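Local structure of aldehyde dehydrogenase family protein (Pseudomonas syringae pv. tomato, 6X9L) at residues A[79-82]-A[83-87]. The protein is a long-chain aliphatic aldehyde dehydrogenase that binds octanal and NAD+, the latter probably its electron acceptor. The protein carries 1 engineered substitution. Sequence-based numbering, arbitrary orientation.
Sequences AQVI and GRIHE
Val81 and Ile85 meet one helical turn apart, both by backbone and by side chain. Ile85 N donates to Val81 O at 2.9 Å. Three more backbone bonds of the same i to i+4 kind accompany it: Gly83 N to Ala79 O at 2.9 Å, Arg84 N to Gln80 O, and His86 N to Ile82 O at 3.0 Å.

Apolar contact between the side chains is slight. CD1 of Ile85 lies 4.5 Å from CG1 of Val81: chi1 of -69° puts the Ile85 CG1 beside its own backbone N, 3.4 Å from Val81 O, and the extended chi2 carries CD1 back toward Val81.

The charged pair sits further on. Arg84 bends at chi2 (59°), and its NH1 reaches Glu87 OE1 at 3.0 Å in a hydrogen-bonded salt bridge, the carboxylate oxygen lying close to the guanidinium plane.

Ile82 packs on helices 117-129 and 161-174, while Ile85 meets helix 188-201. Over residues 79-87 the alpha-helix is amphipathic, Ile82 and Ile85 buried and Gln80 and Glu87 exposed, with an i to i+3 ion pair, packed among helices of the aldehyde dehydrogenase fold away from the NAD and octanal pockets.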
loop_
_atom_site.group_PDB
_atom_site.type_symbol
_atom_site.label_atom_id
_atom_site.label_comp_id
_atom_site.label_asym_id
_atom_site.label_seq_id
_atom_site.Cartn_x
_atom_site.Cartn_y
_atom_site.Cartn_z
ATOM N N ALA A 79 -20.508 11.659 -11.147
ATOM C CA ALA A 79 -20.822 12.590 -10.062
ATOM C C ALA A 79 -22.323 12.817 -9.921
ATOM O O ALA A 79 -22.807 13.090 -8.813
ATOM C CB ALA A 79 -20.115 13.927 -10.272
ATOM N N GLN A 80 -23.074 12.718 -11.018
ATOM C CA GLN A 80 -24.522 12.899 -10.926
ATOM C C GLN A 80 -25.187 11.749 -10.168
ATOM O O GLN A 80 -26.085 11.971 -9.341
ATOM C CB GLN A 80 -25.112 13.066 -12.330
ATOM C CG GLN A 80 -24.817 14.442 -12.911
ATOM C CD GLN A 80 -25.187 14.600 -14.381
ATOM O OE1 GLN A 80 -25.458 13.624 -15.084
ATOM N NE2 GLN A 80 -25.193 15.849 -14.855
ATOM N N VAL A 81 -24.748 10.517 -10.424
ATOM C CA VAL A 81 -25.322 9.368 -9.730
ATOM C C VAL A 81 -25.008 9.454 -8.241
ATOM O O VAL A 81 -25.867 9.230 -7.374
ATOM C CB VAL A 81 -24.793 8.057 -10.347
ATOM C CG1 VAL A 81 -25.419 6.869 -9.666
ATOM C CG2 VAL A 81 -25.069 8.035 -11.846
ATOM N N ILE A 82 -23.756 9.782 -7.932
ATOM C CA ILE A 82 -23.331 9.911 -6.550
ATOM C C ILE A 82 -24.115 11.010 -5.869
ATOM O O ILE A 82 -24.583 10.845 -4.735
ATOM C CB ILE A 82 -21.816 10.170 -6.505
ATOM C CG1 ILE A 82 -21.080 8.965 -7.090
ATOM C CG2 ILE A 82 -21.357 10.527 -5.095
ATOM C CD1 ILE A 82 -19.638 9.206 -7.351
ATOM N N GLY A 83 -24.281 12.149 -6.552
ATOM C CA GLY A 83 -25.096 13.210 -5.996
ATOM C C GLY A 83 -26.474 12.717 -5.608
ATOM O O GLY A 83 -26.978 13.035 -4.526
ATOM N N ARG A 84 -27.091 11.907 -6.477
ATOM C CA ARG A 84 -28.442 11.406 -6.229
ATOM C C ARG A 84 -28.464 10.427 -5.061
ATOM O O ARG A 84 -29.356 10.483 -4.206
ATOM C CB ARG A 84 -28.984 10.754 -7.499
ATOM C CG ARG A 84 -30.301 10.075 -7.338
ATOM C CD ARG A 84 -31.365 11.043 -6.875
ATOM N NE ARG A 84 -32.686 10.422 -6.926
ATOM C CZ ARG A 84 -33.768 10.880 -6.297
ATOM N NH1 ARG A 84 -33.708 11.973 -5.541
ATOM N NH2 ARG A 84 -34.912 10.228 -6.419
ATOM N N ILE A 85 -27.501 9.509 -5.012
ATOM C CA ILE A 85 -27.318 8.696 -3.816
ATOM C C ILE A 85 -27.337 9.561 -2.553
ATOM O O ILE A 85 -27.998 9.226 -1.564
ATOM C CB ILE A 85 -26.013 7.886 -3.928
ATOM C CG1 ILE A 85 -26.168 6.814 -5.008
ATOM C CG2 ILE A 85 -25.644 7.267 -2.589
ATOM C CD1 ILE A 85 -24.898 6.101 -5.293
ATOM N N HIS A 86 -26.598 10.677 -2.557
ATOM C CA HIS A 86 -26.549 11.535 -1.372
ATOM C C HIS A 86 -27.920 12.120 -1.037
ATOM O O HIS A 86 -28.294 12.211 0.142
ATOM C CB HIS A 86 -25.531 12.661 -1.560
ATOM C CG HIS A 86 -25.500 13.650 -0.431
ATOM N ND1 HIS A 86 -26.179 14.849 -0.470
ATOM C CD2 HIS A 86 -24.862 13.619 0.764
ATOM C CE1 HIS A 86 -25.968 15.509 0.657
ATOM N NE2 HIS A 86 -25.175 14.783 1.425
ATOM N N GLU A 87 -28.674 12.554 -2.053
ATOM C CA GLU A 87 -30.027 13.038 -1.796
ATOM C C GLU A 87 -30.865 11.967 -1.116
ATOM O O GLU A 87 -31.625 12.260 -0.184
ATOM C CB GLU A 87 -30.698 13.467 -3.095
ATOM C CG GLU A 87 -30.040 14.615 -3.812
ATOM C CD GLU A 87 -30.572 14.774 -5.227
ATOM O OE1 GLU A 87 -31.640 14.201 -5.525
ATOM O OE2 GLU A 87 -29.915 15.454 -6.046
#